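PDB 4WY8: esterase from Rhizomucor miehei CAU432, which hydrolyses carboxylic esters as a carboxylesterase of the alpha/beta hydrolase fold, probably through a serine nucleophile. Local coordinates for residues 269-274 against 279-284; 171-176 against 183-188. All coordinates share one frame; numbering follows the deposited sequence.

Interaction 1: 269-274 against 279-284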
loop_
_atom_site.group_PDB
_atom_site.type_symbol
_atom_site.label_atom_id
_atom_site.label_comp_id
_atom_site.label_asym_id
_atom_site.label_seq_id
_atom_site.Cartn_x
_atom_site.Cartn_y
_atom_site.Cartn_z
ATOM N N ALA A 269 2.710 -13.724 -8.347
ATOM C CA ALA A 269 3.673 -14.288 -9.305
ATOM C C ALA A 269 3.785 -13.429 -10.578
ATOM O O ALA A 269 4.881 -13.295 -11.153
ATOM C CB ALA A 269 3.307 -15.718 -9.663
ATOM N N TYR A 270 2.671 -12.852 -11.026
ATOM C CA TYR A 270 2.724 -11.967 -12.190
ATOM C C TYR A 270 3.517 -10.720 -11.851
ATOM O O TYR A 270 4.307 -10.223 -12.684
ATOM C CB TYR A 270 1.329 -11.590 -12.688
ATOM C CG TYR A 270 1.353 -10.759 -13.962
ATOM C CD1 TYR A 270 1.853 -11.291 -15.153
ATOM C CD2 TYR A 270 0.842 -9.464 -13.989
ATOM C CE1 TYR A 270 1.882 -10.549 -16.331
ATOM C CE2 TYR A 270 0.864 -8.704 -15.180
ATOM C CZ TYR A 270 1.393 -9.262 -16.343
ATOM O OH TYR A 270 1.433 -8.560 -17.534
ATOM N N ALA A 271 3.341 -10.212 -10.633
ATOM C CA ALA A 271 4.183 -9.085 -10.216
ATOM C C ALA A 271 5.691 -9.439 -10.196
ATOM O O ALA A 271 6.547 -8.645 -10.654
ATOM C CB ALA A 271 3.754 -8.583 -8.863
ATOM N N ARG A 272 6.028 -10.607 -9.655
ATOM C CA ARG A 272 7.434 -11.061 -9.697
ATOM C C ARG A 272 7.977 -11.142 -11.126
ATOM O O ARG A 272 9.070 -10.659 -11.392
ATOM C CB ARG A 272 7.582 -12.415 -9.025
ATOM C CG ARG A 272 7.401 -12.350 -7.539
ATOM C CD ARG A 272 7.814 -13.638 -6.841
ATOM N NE ARG A 272 7.279 -13.614 -5.481
ATOM C CZ ARG A 272 6.093 -14.113 -5.150
ATOM N NH1 ARG A 272 5.347 -14.700 -6.081
ATOM N NH2 ARG A 272 5.658 -14.031 -3.893
ATOM N N LYS A 273 7.202 -11.711 -12.054
ATOM C CA LYS A 273 7.627 -11.710 -13.464
ATOM C C LYS A 273 7.831 -10.292 -14.023
ATOM O O LYS A 273 8.766 -10.049 -14.805
ATOM C CB LYS A 273 6.621 -12.447 -14.347
ATOM C CG LYS A 273 6.681 -13.973 -14.244
ATOM C CD LYS A 273 6.177 -14.629 -15.533
ATOM C CE LYS A 273 6.276 -16.161 -15.444
ATOM N NZ LYS A 273 5.936 -16.809 -16.748
ATOM N N LEU A 274 6.940 -9.361 -13.675
ATOM C CA LEU A 274 7.119 -7.996 -14.169
ATOM C C LEU A 274 8.403 -7.378 -13.625
ATOM O O LEU A 274 9.069 -6.615 -14.321
ATOM C CB LEU A 274 5.920 -7.104 -13.813
ATOM C CG LEU A 274 4.579 -7.399 -14.500
ATOM C CD1 LEU A 274 3.497 -6.451 -13.961
ATOM C CD2 LEU A 274 4.725 -7.229 -15.989
ATOM N N ASN A 279 10.679 -4.014 -15.119
ATOM C CA ASN A 279 9.682 -2.965 -15.113
ATOM C C ASN A 279 9.664 -2.214 -13.791
ATOM O O ASN A 279 10.210 -2.688 -12.811
ATOM C CB ASN A 279 8.307 -3.549 -15.445
ATOM C CG ASN A 279 8.196 -3.975 -16.898
ATOM O OD1 ASN A 279 8.256 -3.128 -17.814
ATOM N ND2 ASN A 279 8.013 -5.283 -17.131
ATOM N N ASP A 280 9.072 -1.022 -13.790
ATOM C CA ASP A 280 8.791 -0.256 -12.561
ATOM C C ASP A 280 7.511 -0.803 -11.891
ATOM O O ASP A 280 6.391 -0.434 -12.268
ATOM C CB ASP A 280 8.635 1.235 -12.907
ATOM C CG ASP A 280 8.407 2.129 -11.675
ATOM O OD1 ASP A 280 8.274 1.618 -10.531
ATOM O OD2 ASP A 280 8.341 3.370 -11.867
ATOM N N VAL A 281 7.677 -1.667 -10.898
ATOM C CA VAL A 281 6.545 -2.426 -10.356
ATOM C C VAL A 281 6.420 -2.219 -8.851
ATOM O O VAL A 281 7.390 -2.410 -8.106
ATOM C CB VAL A 281 6.700 -3.939 -10.656
ATOM C CG1 VAL A 281 5.434 -4.712 -10.261
ATOM C CG2 VAL A 281 6.984 -4.142 -12.128
ATOM N N THR A 282 5.230 -1.818 -8.408
ATOM C CA THR A 282 4.928 -1.753 -6.985
ATOM C C THR A 282 3.886 -2.843 -6.720
ATOM O O THR A 282 2.827 -2.838 -7.342
ATOM C CB THR A 282 4.396 -0.349 -6.583
ATOM O OG1 THR A 282 5.309 0.651 -7.043
ATOM C CG2 THR A 282 4.213 -0.212 -5.072
ATOM N N ALA A 283 4.213 -3.813 -5.864
ATOM C CA ALA A 283 3.314 -4.953 -5.588
ATOM C C ALA A 283 3.046 -5.036 -4.100
ATOM O O ALA A 283 3.969 -5.074 -3.285
ATOM C CB ALA A 283 3.907 -6.276 -6.099
ATOM N N VAL A 284 1.775 -5.010 -3.738
ATOM C CA VAL A 284 1.404 -4.964 -2.329
ATOM C C VAL A 284 0.258 -5.911 -2.054
ATOM O O VAL A 284 -0.694 -5.984 -2.823
ATOM C CB VAL A 284 1.017 -3.527 -1.906
ATOM C CG1 VAL A 284 2.174 -2.599 -2.128
ATOM C CG2 VAL A 284 -0.122 -3.028 -2.748
#
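Ala271 and Leu274 of the helical segment 269-274 pack on Val281 and Ala283 of a strand that runs nearly antiparallel to the helix, the two axes approaching to 8.7 Å at an angle of 158° between their directions. At one place the side chains are small: Ala271 CB meets Ala283 CB at 3.6 Å, methyl against methyl, which lets the helix backbone lie close over the strand. One turn further on, Leu274 touches the strand with the root of its side chain, CB standing 3.6 Å from Val281 CG2. Val281 puts its two methyls to separate uses: CG1, anti to the backbone N (chi1 -172°), is turned to Ala271, while CG2 takes the Leu274 side. The polar part of the contact converges on one carbonyl oxygen near the C-terminal end of the helix. Leu274 O accepts the backbone N of Asn279 at 3.2 Å and also Asn279 ND2 at 3.3 Å, so a single residue grips it twice. The amide nitrogen of the side chain lies in the carbonyl plane on a lone pair, with a C=O...donor angle of 124°; the backbone donor is tilted out of that plane. The Asn279 amide has further partners: ND2 also donates to Leu247 O and OD1 accepts from Leu250 N, which should fix its rotation. The contact thus closes the turn from helix 264-276 into strand 281-286, the second half of a beta-alpha-beta unit begun by strand 253-258. That strand hydrogen-bonds along 281-286, helix 301-322 packs on Thr282 and Val284, and a strand of the second subunit pairs antiparallel at Val284, carrying the sheet across the dimer interface.

Interaction 2: 171-176 against 183-188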
loop_
_atom_site.group_PDB
_atom_site.type_symbol
_atom_site.label_atom_id
_atom_site.label_comp_id
_atom_site.label_asym_id
_atom_site.label_seq_id
_atom_site.Cartn_x
_atom_site.Cartn_y
_atom_site.Cartn_z
ATOM N N ALA A 171 -3.808 -5.674 -17.855
ATOM C CA ALA A 171 -2.495 -6.281 -18.102
ATOM C C ALA A 171 -2.279 -6.633 -19.593
ATOM O O ALA A 171 -1.226 -6.301 -20.224
ATOM C CB ALA A 171 -2.326 -7.521 -17.235
ATOM N N VAL A 172 -3.265 -7.319 -20.157
ATOM C CA VAL A 172 -3.098 -7.807 -21.528
ATOM C C VAL A 172 -3.284 -6.694 -22.576
ATOM O O VAL A 172 -2.703 -6.759 -23.650
ATOM C CB VAL A 172 -4.039 -8.995 -21.816
ATOM C CG1 VAL A 172 -3.678 -10.147 -20.911
ATOM C CG2 VAL A 172 -5.526 -8.606 -21.633
ATOM N N VAL A 173 -4.088 -5.676 -22.271
ATOM C CA VAL A 173 -4.136 -4.505 -23.136
ATOM C C VAL A 173 -2.746 -3.846 -23.147
ATOM O O VAL A 173 -2.284 -3.395 -24.195
ATOM C CB VAL A 173 -5.205 -3.489 -22.698
ATOM C CG1 VAL A 173 -4.849 -2.085 -23.180
ATOM C CG2 VAL A 173 -6.563 -3.901 -23.220
ATOM N N CYS A 174 -2.065 -3.814 -21.999
ATOM C CA CYS A 174 -0.688 -3.293 -22.008
ATOM C C CYS A 174 0.256 -4.126 -22.896
ATOM O O CYS A 174 0.952 -3.555 -23.772
ATOM C CB CYS A 174 -0.123 -3.216 -20.588
ATOM S SG CYS A 174 -0.838 -1.845 -19.648
ATOM N N ILE A 175 0.268 -5.454 -22.706
ATOM C CA ILE A 175 1.127 -6.302 -23.559
ATOM C C ILE A 175 0.804 -6.108 -25.056
ATOM O O ILE A 175 1.697 -6.011 -25.925
ATOM C CB ILE A 175 0.975 -7.778 -23.226
ATOM C CG1 ILE A 175 1.273 -8.018 -21.746
ATOM C CG2 ILE A 175 1.859 -8.643 -24.146
ATOM C CD1 ILE A 175 0.839 -9.407 -21.265
ATOM N N ARG A 176 -0.486 -6.047 -25.354
ATOM C CA ARG A 176 -0.930 -5.870 -26.724
ATOM C C ARG A 176 -0.498 -4.532 -27.337
ATOM O O ARG A 176 -0.020 -4.501 -28.467
ATOM C CB ARG A 176 -2.446 -6.005 -26.807
ATOM C CG ARG A 176 -2.909 -5.969 -28.227
ATOM C CD ARG A 176 -2.493 -7.253 -28.943
ATOM N NE ARG A 176 -2.491 -7.059 -30.385
ATOM C CZ ARG A 176 -3.581 -7.034 -31.140
ATOM N NH1 ARG A 176 -4.779 -7.205 -30.596
ATOM N NH2 ARG A 176 -3.463 -6.841 -32.443
ATOM N N ASN A 183 3.276 3.650 -27.453
ATOM C CA ASN A 183 3.741 4.099 -26.154
ATOM C C ASN A 183 2.713 5.031 -25.550
ATOM O O ASN A 183 3.046 6.100 -25.027
ATOM C CB ASN A 183 5.090 4.796 -26.274
ATOM C CG ASN A 183 6.147 3.913 -26.915
ATOM O OD1 ASN A 183 6.625 2.950 -26.299
ATOM N ND2 ASN A 183 6.545 4.255 -28.145
ATOM N N ILE A 184 1.464 4.600 -25.581
ATOM C CA ILE A 184 0.367 5.479 -25.228
ATOM C C ILE A 184 -0.192 5.242 -23.827
ATOM O O ILE A 184 -0.970 6.053 -23.341
ATOM C CB ILE A 184 -0.780 5.335 -26.228
ATOM C CG1 ILE A 184 -1.284 3.886 -26.258
ATOM C CG2 ILE A 184 -0.337 5.815 -27.609
ATOM C CD1 ILE A 184 -2.516 3.681 -27.183
ATOM N N ILE A 185 0.218 4.155 -23.173
ATOM C CA ILE A 185 -0.201 3.866 -21.801
ATOM C C ILE A 185 0.934 4.157 -20.830
ATOM O O ILE A 185 2.008 3.573 -20.952
ATOM C CB ILE A 185 -0.636 2.377 -21.633
ATOM C CG1 ILE A 185 -1.775 2.019 -22.591
ATOM C CG2 ILE A 185 -1.077 2.099 -20.213
ATOM C CD1 ILE A 185 -2.102 0.538 -22.583
ATOM N N LYS A 186 0.707 5.060 -19.873
ATOM C CA LYS A 186 1.760 5.476 -18.952
ATOM C C LYS A 186 1.805 4.755 -17.623
ATOM O O LYS A 186 2.729 4.969 -16.815
ATOM C CB LYS A 186 1.644 6.988 -18.670
ATOM C CG LYS A 186 1.461 7.835 -19.918
ATOM C CD LYS A 186 2.638 7.638 -20.885
ATOM C CE LYS A 186 2.417 8.432 -22.181
ATOM N NZ LYS A 186 3.472 8.152 -23.207
ATOM N N GLY A 187 0.795 3.944 -17.348
ATOM C CA GLY A 187 0.736 3.257 -16.070
ATOM C C GLY A 187 -0.369 2.232 -16.100
ATOM O O GLY A 187 -1.373 2.396 -16.803
ATOM N N GLN A 188 -0.194 1.165 -15.336
ATOM C CA GLN A 188 -1.232 0.155 -15.261
ATOM C C GLN A 188 -1.481 -0.133 -13.787
ATOM O O GLN A 188 -0.528 -0.282 -13.014
ATOM C CB GLN A 188 -0.821 -1.116 -16.034
ATOM C CG GLN A 188 0.422 -1.796 -15.501
ATOM C CD GLN A 188 0.879 -2.988 -16.349
ATOM O OE1 GLN A 188 0.078 -3.865 -16.689
ATOM N NE2 GLN A 188 2.194 -3.054 -16.642
HETATM O O HOH W 1 0.967 -5.949 -17.898
#
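Helix 165-179, which follows the probable nucleophile elbow of this alpha/beta hydrolase, lies against the loop that returns the chain to the central sheet at strand 188-191. Cys174 is the middle of the contact. Its SG, anti to the carbonyl carbon (chi1 -74°), reaches between Ile185 and Gln188, standing 4.0 Å from Ile185 CD1 and 3.7 Å from Gln188 CB. Ile185 extends the same CD1 methyl to Val173 CG1 at 3.8 Å, the two side chains crossing at about a right angle, so the end of one isoleucine serves two neighbouring helix residues. Val160 of strand 159-163 touches Cys174, Ile185 and Gln188 alike and extends this apolar packing to the sheet. Gln188 sends its amide towards the start of segment 171-176, where OE1 lies 3.8 Å from Ala171 CA. A water bridges the two sides: it donates to Gln188 OE1 at 2.6 Å and to Ala171 O at 3.2 Å. The opposite end of the amide, NE2, donates to Pro251 O. Both polar ends of a buried glutamine are therefore satisfied, one through water and one by a main-chain carbonyl, and with no direct hydrogen bond between the segments, the helix and the segment entering strand 188-191 are joined by largely apolar packing and a bridging water.

The two contacts lie in series along the chain, interaction 2 closing before interaction 1 opens, with centres about 14 Å apart. Each joins a helix to the chain that follows it into the central sheet: helix 165-179 leads to strand 188-191, and helix 264-276 to strand 281-286. Strand 253-258 lies between these two strands in the sheet. The helices also meet directly, since Tyr270 OH of segment 269-274 lies 3.9 Å from both Ala171 CB and Ile175 CD1 and 2.7 Å from the bridging water of interaction 2. Both contacts are buried and pack neighbouring helices on the sheet, one following the probable nucleophile elbow, the other leading to the strand that pairs with the second subunit.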